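Local coordinates for protein predicted acetamidase/formamidase (Thermoanaerobacter tengcongensis, PDB 3TKK) that probably hydrolyses carbon-nitrogen bonds of linear amides such as acetamide or formamide, and binds zinc and calcium ions, at residues 158-172 against 217-231. Numbering follows the deposited sequence.
With CA (calcium ion), chain G.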
ATOM      1  N   MET A 158      15.220  -3.392   2.182  1.00 15.77           N
ATOM      2  CA  MET A 158      13.804  -3.546   1.928  1.00 16.75           C
ATOM      3  C   MET A 158      12.939  -2.328   2.375  1.00 16.91           C
ATOM      4  O   MET A 158      11.780  -2.308   2.009  1.00 15.80           O
ATOM      5  CB  MET A 158      13.293  -4.779   2.674  1.00 15.67           C
ATOM      6  CG  MET A 158      13.957  -6.067   2.382  1.00 16.03           C
ATOM      7  SD  MET A 158      13.206  -7.489   3.226  1.00 18.21           S
ATOM      8  CE  MET A 158      14.056  -7.277   4.779  1.00 16.28           C
ATOM      9  N   ASP A 159      13.472  -1.428   3.249  1.00 18.08           N
ATOM     10  CA  ASP A 159      12.820  -0.169   3.698  1.00 15.58           C
ATOM     11  C   ASP A 159      11.358  -0.425   3.903  1.00 15.38           C
ATOM     12  O   ASP A 159      10.444   0.267   3.355  1.00 15.12           O
ATOM     13  CB  ASP A 159      13.034   1.023   2.766  1.00 16.11           C
ATOM     14  CG  ASP A 159      14.499   1.576   2.806  1.00 17.11           C
ATOM     15  OD1 ASP A 159      15.296   1.379   3.757  1.00 19.82           O
ATOM     16  OD2 ASP A 159      14.958   2.001   1.728  1.00 20.36           O
ATOM     17  N   THR A 160      11.124  -1.377   4.808  1.00 16.50           N
ATOM     18  CA  THR A 160       9.781  -1.765   5.190  1.00 15.37           C
ATOM     19  C   THR A 160       9.343  -1.280   6.576  1.00 19.35           C
ATOM     20  O   THR A 160       9.970  -1.669   7.576  1.00 19.69           O
ATOM     21  CB  THR A 160       9.666  -3.335   5.012  1.00 15.63           C
ATOM     22  OG1 THR A 160       9.788  -3.661   3.585  1.00 19.03           O
ATOM     23  CG2 THR A 160       8.314  -3.777   5.575  1.00 15.83           C
ATOM     24  N   THR A 161       8.241  -0.476   6.689  1.00 15.80           N
ATOM     25  CA  THR A 161       7.938   0.248   7.863  1.00 18.22           C
ATOM     26  C   THR A 161       7.499  -0.767   8.904  1.00 16.90           C
ATOM     27  O   THR A 161       7.642  -0.508  10.084  1.00 18.74           O
ATOM     28  CB  THR A 161       6.645   1.199   7.616  1.00 16.41           C
ATOM     29  OG1 THR A 161       5.692   0.418   6.845  1.00 16.32           O
ATOM     30  CG2 THR A 161       7.144   2.539   6.716  1.00 16.14           C
ATOM     31  N   LEU A 162       7.016  -1.940   8.486  1.00 16.68           N
ATOM     32  CA  LEU A 162       6.617  -2.942   9.476  1.00 17.60           C
ATOM     33  C   LEU A 162       7.820  -3.438  10.418  1.00 17.48           C
ATOM     34  O   LEU A 162       7.563  -4.164  11.342  1.00 18.12           O
ATOM     35  CB  LEU A 162       5.982  -4.175   8.741  1.00 18.93           C
ATOM     36  CG  LEU A 162       4.723  -3.897   7.827  1.00 17.60           C
ATOM     37  CD1 LEU A 162       4.182  -5.281   7.286  1.00 17.68           C
ATOM     38  CD2 LEU A 162       3.737  -3.039   8.682  1.00 20.81           C
ATOM     39  N   ILE A 163       9.094  -3.374   9.926  1.00 16.98           N
ATOM     40  CA  ILE A 163      10.201  -3.911  10.709  1.00 17.21           C
ATOM     41  C   ILE A 163      10.544  -2.946  11.804  1.00 20.38           C
ATOM     42  O   ILE A 163      11.378  -2.094  11.577  1.00 22.54           O
ATOM     43  CB  ILE A 163      11.404  -4.245   9.711  1.00 18.50           C
ATOM     44  CG1 ILE A 163      10.801  -5.199   8.669  1.00 16.55           C
ATOM     45  CG2 ILE A 163      12.612  -4.905  10.554  1.00 17.02           C
ATOM     46  CD1 ILE A 163      11.914  -5.779   7.432  1.00 16.24           C
ATOM     47  N   ALA A 164       9.942  -3.134  12.970  1.00 18.36           N
ATOM     48  CA  ALA A 164       9.957  -2.178  14.127  1.00 19.23           C
ATOM     49  C   ALA A 164       9.840  -3.000  15.374  1.00 19.98           C
ATOM     50  O   ALA A 164       9.652  -4.194  15.274  1.00 20.14           O
ATOM     51  CB  ALA A 164       8.670  -1.220  13.964  1.00 19.21           C
ATOM     52  N   GLU A 165       9.826  -2.384  16.573  1.00 20.88           N
ATOM     53  CA  GLU A 165       9.714  -3.136  17.736  1.00 23.31           C
ATOM     54  C   GLU A 165       8.464  -3.937  17.660  1.00 22.28           C
ATOM     55  O   GLU A 165       7.472  -3.368  17.237  1.00 22.19           O
ATOM     56  CB  GLU A 165       9.610  -2.093  18.934  1.00 23.02           C
ATOM     57  CG  GLU A 165      10.908  -1.317  19.117  1.00 22.90           C
ATOM     58  CD  GLU A 165      10.833  -0.504  20.464  1.00 24.32           C
ATOM     59  OE1 GLU A 165      11.816  -0.002  20.978  1.00 24.71           O
ATOM     60  OE2 GLU A 165       9.744  -0.400  20.975  1.00 28.06           O
ATOM     61  N   GLY A 166       8.449  -5.186  18.180  1.00 22.90           N
ATOM     62  CA  GLY A 166       7.204  -5.949  18.286  1.00 23.60           C
ATOM     63  C   GLY A 166       7.214  -6.880  17.033  1.00 24.25           C
ATOM     64  O   GLY A 166       6.429  -7.800  16.943  1.00 25.92           O
ATOM     65  N   ALA A 167       8.014  -6.594  16.060  1.00 21.54           N
ATOM     66  CA  ALA A 167       7.899  -7.462  14.841  1.00 20.90           C
ATOM     67  C   ALA A 167       8.871  -8.624  14.822  1.00 22.31           C
ATOM     68  O   ALA A 167       9.897  -8.549  15.508  1.00 23.70           O
ATOM     69  CB  ALA A 167       8.048  -6.654  13.673  1.00 19.85           C
ATOM     70  N   GLU A 168       8.592  -9.630  13.974  1.00 22.99           N
ATOM     71  CA  GLU A 168       9.453 -10.751  13.744  1.00 22.71           C
ATOM     72  C   GLU A 168       9.663 -10.836  12.257  1.00 23.87           C
ATOM     73  O   GLU A 168       8.714 -10.858  11.509  1.00 21.71           O
ATOM     74  CB  GLU A 168       8.696 -12.018  14.172  1.00 25.35           C
ATOM     75  CG  GLU A 168       8.704 -12.238  15.672  1.00 29.32           C
ATOM     76  CD  GLU A 168       7.644 -13.299  15.995  1.00 35.90           C
ATOM     77  OE1 GLU A 168       7.159 -14.038  15.064  1.00 36.12           O
ATOM     78  OE2 GLU A 168       7.277 -13.368  17.126  1.00 35.73           O
ATOM     79  N   VAL A 169      10.893 -10.880  11.798  1.00 20.29           N
ATOM     80  CA  VAL A 169      11.159 -11.080  10.378  1.00 19.97           C
ATOM     81  C   VAL A 169      11.734 -12.484  10.124  1.00 22.78           C
ATOM     82  O   VAL A 169      12.660 -12.917  10.898  1.00 21.09           O
ATOM     83  CB  VAL A 169      12.227 -10.094   9.993  1.00 18.27           C
ATOM     84  CG1 VAL A 169      12.286 -10.094   8.454  1.00 20.46           C
ATOM     85  CG2 VAL A 169      11.806  -8.694  10.504  1.00 22.02           C
ATOM     86  N   TYR A 170      11.250 -13.192   9.101  1.00 19.63           N
ATOM     87  CA  TYR A 170      11.622 -14.535   8.903  1.00 21.05           C
ATOM     88  C   TYR A 170      12.347 -14.524   7.649  1.00 22.52           C
ATOM     89  O   TYR A 170      11.833 -14.004   6.703  1.00 22.53           O
ATOM     90  CB  TYR A 170      10.358 -15.380   8.785  1.00 21.96           C
ATOM     91  CG  TYR A 170       9.617 -15.470  10.089  1.00 25.71           C
ATOM     92  CD1 TYR A 170       9.731 -16.630  10.886  1.00 26.54           C
ATOM     93  CD2 TYR A 170       8.823 -14.453  10.506  1.00 24.85           C
ATOM     94  CE1 TYR A 170       9.054 -16.775  12.031  1.00 31.31           C
ATOM     95  CE2 TYR A 170       8.084 -14.573  11.667  1.00 28.04           C
ATOM     96  CZ  TYR A 170       8.229 -15.711  12.447  1.00 31.28           C
ATOM     97  OH  TYR A 170       7.532 -15.855  13.598  1.00 33.43           O
ATOM     98  N   PHE A 171      13.554 -15.124   7.591  1.00 22.99           N
ATOM     99  CA  PHE A 171      14.308 -15.127   6.397  1.00 19.99           C
ATOM    100  C   PHE A 171      14.616 -16.537   5.948  1.00 20.91           C
ATOM    101  O   PHE A 171      15.078 -17.378   6.773  1.00 21.69           O
ATOM    102  CB  PHE A 171      15.743 -14.488   6.690  1.00 19.88           C
ATOM    103  CG  PHE A 171      15.699 -13.026   6.947  1.00 18.81           C
ATOM    104  CD1 PHE A 171      15.514 -12.142   5.909  1.00 18.29           C
ATOM    105  CD2 PHE A 171      15.868 -12.557   8.193  1.00 19.98           C
ATOM    106  CE1 PHE A 171      15.388 -10.728   6.142  1.00 19.57           C
ATOM    107  CE2 PHE A 171      15.752 -11.150   8.486  1.00 18.99           C
ATOM    108  CZ  PHE A 171      15.564 -10.242   7.434  1.00 18.58           C
ATOM    109  N   PRO A 172      14.457 -16.802   4.678  1.00 21.12           N
ATOM    110  CA  PRO A 172      15.093 -18.032   4.215  1.00 22.08           C
ATOM    111  C   PRO A 172      16.591 -18.031   4.395  1.00 22.10           C
ATOM    112  O   PRO A 172      17.235 -17.024   4.082  1.00 21.44           O
ATOM    113  CB  PRO A 172      14.873 -18.033   2.690  1.00 22.28           C
ATOM    114  CG  PRO A 172      14.090 -16.788   2.319  1.00 21.37           C
ATOM    115  CD  PRO A 172      14.038 -15.896   3.591  1.00 20.55           C
ATOM    116  N   LEU A 217      10.705 -21.009   3.018  1.00 29.20           N
ATOM    117  CA  LEU A 217      10.286 -19.683   2.502  1.00 25.53           C
ATOM    118  C   LEU A 217      11.093 -19.389   1.217  1.00 25.59           C
ATOM    119  O   LEU A 217      12.258 -19.862   1.079  1.00 24.28           O
ATOM    120  CB  LEU A 217      10.541 -18.565   3.523  1.00 23.42           C
ATOM    121  CG  LEU A 217       9.700 -18.642   4.807  1.00 26.09           C
ATOM    122  CD1 LEU A 217       9.906 -17.498   5.758  1.00 24.73           C
ATOM    123  CD2 LEU A 217       8.244 -18.635   4.335  1.00 28.10           C
ATOM    124  N   LYS A 218      10.544 -18.549   0.337  1.00 23.47           N
ATOM    125  CA  LYS A 218      11.326 -18.151  -0.829  1.00 28.20           C
ATOM    126  C   LYS A 218      11.808 -16.704  -0.701  1.00 25.26           C
ATOM    127  O   LYS A 218      12.630 -16.251  -1.494  1.00 24.52           O
ATOM    128  CB  LYS A 218      10.491 -18.252  -2.125  1.00 29.04           C
ATOM    129  CG  LYS A 218      10.164 -19.661  -2.466  1.00 34.95           C
ATOM    130  CD  LYS A 218      11.405 -20.359  -2.775  1.00 40.90           C
ATOM    131  CE  LYS A 218      11.176 -21.783  -3.286  1.00 47.15           C
ATOM    132  NZ  LYS A 218      10.088 -21.837  -4.293  1.00 48.12           N
ATOM    133  N   ASN A 219      11.238 -15.981   0.243  1.00 21.92           N
ATOM    134  CA  ASN A 219      11.429 -14.531   0.427  1.00 20.35           C
ATOM    135  C   ASN A 219      11.062 -14.209   1.850  1.00 19.76           C
ATOM    136  O   ASN A 219      10.496 -15.059   2.470  1.00 20.33           O
ATOM    137  CB  ASN A 219      10.491 -13.762  -0.466  1.00 19.98           C
ATOM    138  CG  ASN A 219      11.005 -13.635  -1.834  1.00 20.29           C
ATOM    139  OD1 ASN A 219      12.000 -13.030  -2.023  1.00 22.42           O
ATOM    140  ND2 ASN A 219      10.310 -14.129  -2.796  1.00 21.01           N
ATOM    141  N   PRO A 220      11.312 -12.970   2.337  1.00 18.90           N
ATOM    142  CA  PRO A 220      11.161 -12.784   3.762  1.00 18.76           C
ATOM    143  C   PRO A 220       9.734 -12.582   4.049  1.00 18.78           C
ATOM    144  O   PRO A 220       8.905 -12.276   3.135  1.00 18.74           O
ATOM    145  CB  PRO A 220      11.876 -11.440   4.034  1.00 17.92           C
ATOM    146  CG  PRO A 220      12.906 -11.457   2.905  1.00 17.95           C
ATOM    147  CD  PRO A 220      12.088 -11.872   1.745  1.00 18.31           C
ATOM    148  N   VAL A 221       9.452 -12.712   5.322  1.00 18.98           N
ATOM    149  CA  VAL A 221       8.091 -12.490   5.816  1.00 19.21           C
ATOM    150  C   VAL A 221       8.174 -11.682   7.132  1.00 18.98           C
ATOM    151  O   VAL A 221       9.145 -11.830   7.878  1.00 21.93           O
ATOM    152  CB  VAL A 221       7.436 -13.862   6.187  1.00 20.30           C
ATOM    153  CG1 VAL A 221       6.079 -13.615   7.075  1.00 20.77           C
ATOM    154  CG2 VAL A 221       7.150 -14.676   4.929  1.00 21.39           C
ATOM    155  N   VAL A 222       7.264 -10.754   7.361  1.00 18.81           N
ATOM    156  CA  VAL A 222       7.298  -9.985   8.643  1.00 18.81           C
ATOM    157  C   VAL A 222       6.039 -10.239   9.328  1.00 19.65           C
ATOM    158  O   VAL A 222       4.913 -10.264   8.706  1.00 19.83           O
ATOM    159  CB  VAL A 222       7.604  -8.428   8.506  1.00 18.03           C
ATOM    160  CG1 VAL A 222       6.745  -7.825   7.462  1.00 21.36           C
ATOM    161  CG2 VAL A 222       7.318  -7.733   9.966  1.00 18.42           C
ATOM    162  N   LYS A 223       6.125 -10.441  10.643  1.00 21.09           N
ATOM    163  CA  LYS A 223       4.871 -10.659  11.352  1.00 21.21           C
ATOM    164  C   LYS A 223       4.864  -9.643  12.482  1.00 25.22           C
ATOM    165  O   LYS A 223       5.863  -9.510  13.173  1.00 23.96           O
ATOM    166  CB  LYS A 223       4.848 -12.053  11.963  1.00 22.28           C
ATOM    167  CG  LYS A 223       3.611 -12.279  12.955  1.00 24.30           C
ATOM    168  CD  LYS A 223       3.599 -13.728  13.532  1.00 29.84           C
ATOM    169  CE  LYS A 223       2.518 -13.892  14.671  1.00 34.46           C
ATOM    170  NZ  LYS A 223       2.814 -15.197  15.301  1.00 38.82           N
ATOM    171  N   THR A 224       3.757  -8.924  12.669  1.00 22.74           N
ATOM    172  CA  THR A 224       3.711  -7.917  13.676  1.00 22.02           C
ATOM    173  C   THR A 224       2.683  -8.480  14.583  1.00 25.89           C
ATOM    174  O   THR A 224       2.228  -9.633  14.430  1.00 31.21           O
ATOM    175  CB  THR A 224       3.233  -6.524  13.133  1.00 21.42           C
ATOM    176  OG1 THR A 224       1.854  -6.680  12.750  1.00 24.05           O
ATOM    177  CG2 THR A 224       4.081  -6.074  11.804  1.00 20.04           C
ATOM    178  N   ALA A 225       2.334  -7.694  15.578  1.00 25.19           N
ATOM    179  CA  ALA A 225       1.224  -8.106  16.479  1.00 28.74           C
ATOM    180  C   ALA A 225      -0.120  -8.350  15.774  1.00 27.09           C
ATOM    181  O   ALA A 225      -0.958  -9.191  16.251  1.00 30.53           O
ATOM    182  CB  ALA A 225       1.036  -7.051  17.516  1.00 26.47           C
ATOM    183  N   GLU A 226      -0.297  -7.695  14.649  1.00 27.64           N
ATOM    184  CA  GLU A 226      -1.578  -7.656  13.907  1.00 29.29           C
ATOM    185  C   GLU A 226      -1.630  -8.378  12.545  1.00 26.93           C
ATOM    186  O   GLU A 226      -2.614  -9.043  12.257  1.00 28.41           O
ATOM    187  CB  GLU A 226      -2.048  -6.194  13.860  1.00 32.25           C
ATOM    188  CG  GLU A 226      -2.063  -5.518  15.329  1.00 38.82           C
ATOM    189  CD  GLU A 226      -3.005  -6.187  16.330  1.00 48.75           C
ATOM    190  OE1 GLU A 226      -4.031  -6.733  15.870  1.00 51.68           O
ATOM    191  OE2 GLU A 226      -2.806  -6.141  17.616  1.00 50.66           O
ATOM    192  N   VAL A 227      -0.519  -8.397  11.787  1.00 23.39           N
ATOM    193  CA  VAL A 227      -0.561  -8.876  10.418  1.00 24.21           C
ATOM    194  C   VAL A 227       0.715  -9.622  10.168  1.00 24.57           C
ATOM    195  O   VAL A 227       1.745  -9.519  10.971  1.00 22.03           O
ATOM    196  CB  VAL A 227      -0.607  -7.700   9.410  1.00 21.77           C
ATOM    197  CG1 VAL A 227      -1.915  -6.888   9.580  1.00 25.05           C
ATOM    198  CG2 VAL A 227       0.624  -6.831   9.607  1.00 24.24           C
ATOM    199  N   THR A 228       0.647 -10.381   9.076  1.00 22.21           N
ATOM    200  CA  THR A 228       1.747 -11.183   8.649  1.00 21.78           C
ATOM    201  C   THR A 228       1.873 -10.876   7.189  1.00 20.99           C
ATOM    202  O   THR A 228       0.870 -10.938   6.465  1.00 21.33           O
ATOM    203  CB  THR A 228       1.454 -12.739   8.815  1.00 22.95           C
ATOM    204  OG1 THR A 228       1.497 -13.039  10.209  1.00 24.86           O
ATOM    205  CG2 THR A 228       2.668 -13.564   8.229  1.00 22.60           C
ATOM    206  N   ALA A 229       3.052 -10.474   6.704  1.00 20.06           N
ATOM    207  CA  ALA A 229       3.033 -10.011   5.307  1.00 20.71           C
ATOM    208  C   ALA A 229       4.218 -10.598   4.600  1.00 19.19           C
ATOM    209  O   ALA A 229       5.281 -10.542   5.191  1.00 18.87           O
ATOM    210  CB  ALA A 229       3.236  -8.477   5.309  1.00 19.83           C
ATOM    211  N   THR A 230       4.075 -11.096   3.357  1.00 19.38           N
ATOM    212  CA  THR A 230       5.225 -11.631   2.683  1.00 19.28           C
ATOM    213  C   THR A 230       5.812 -10.402   2.116  1.00 19.22           C
ATOM    214  O   THR A 230       5.011  -9.428   1.856  1.00 18.14           O
ATOM    215  CB  THR A 230       4.743 -12.600   1.542  1.00 20.06           C
ATOM    216  OG1 THR A 230       3.558 -12.022   0.901  1.00 20.13           O
ATOM    217  CG2 THR A 230       4.218 -13.996   2.171  1.00 21.18           C
ATOM    218  N   ILE A 231       7.155 -10.393   1.853  1.00 18.09           N
ATOM    219  CA  ILE A 231       7.829  -9.183   1.269  1.00 17.41           C
ATOM    220  C   ILE A 231       8.532  -9.650  -0.018  1.00 18.10           C
ATOM    221  O   ILE A 231       9.055 -10.794  -0.022  1.00 18.24           O
ATOM    222  CB  ILE A 231       8.951  -8.766   2.191  1.00 17.00           C
ATOM    223  CG1 ILE A 231       8.440  -8.555   3.682  1.00 18.92           C
ATOM    224  CG2 ILE A 231       9.686  -7.433   1.642  1.00 16.85           C
ATOM    225  CD1 ILE A 231       7.564  -7.461   3.773  1.00 22.66           C
TER
HETATM  226 CA    CA G 302      17.277   2.184   2.809  1.00  6.87          CA
HETATM  227  O   HOH W   1       5.328 -10.220  16.080  1.00  6.77           O
HETATM  228  O   HOH W   2       5.183 -15.352  16.372  1.00 24.29           O
HETATM  229  O   HOH W   3      16.894   4.640   3.111  1.00  4.22           O
HETATM  230  O   HOH W   4      19.664   2.709   2.324  1.00 13.78           O
HETATM  231  O   HOH W   5      17.603   3.098   0.546  1.00 15.59           O
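Strands 168-172 and 221-223 are antiparallel neighbours inside the large mixed sheet, joined at the hydrogen-bonded pairs Glu168-Lys223 and Tyr170-Val221. In the first, Glu168 N donates to Lys223 O and Lys223 N to Glu168 O, both at 2.8 Å; in the second, Tyr170 N and Val221 N each reach the other's carbonyl. On the face carrying Glu168, Tyr170 and Lys223, the glutamate and lysine side chains run side by side in the same direction. The lysine, fully extended with CG anti to the backbone N (chi1 171°), ends 4.5 Å from Glu168 OE1 at its NZ, too far for a salt bridge, and water 2 bridges these two atoms. Tyr170 turns a ring edge to this chain, CE2 lying 4.1 Å from Lys223 CB, while Phe301 meets the ring edge-to-face.

On the face carrying Val169 and Val222, apolar side chains of the loop pack. Leu162, from the turn 160-163, crosses Val222 at about a right angle, its CD1 3.6 Å from Val222 CG1 and 3.9 Å from Ala229 CB. Farther along, Met158 SD lies 3.9 Å from Ile231 CG2 and 4.0 Å from Pro220 CG, and Phe171 comes obliquely onto the same proline.

Next to Met158, Asp159 grips calcium through both carboxylate oxygens, with Asn157 and Asp184 as further ligands. The loop that packs on the 221-223/227-231 beta hairpin thus also carries a ligand of the calcium site.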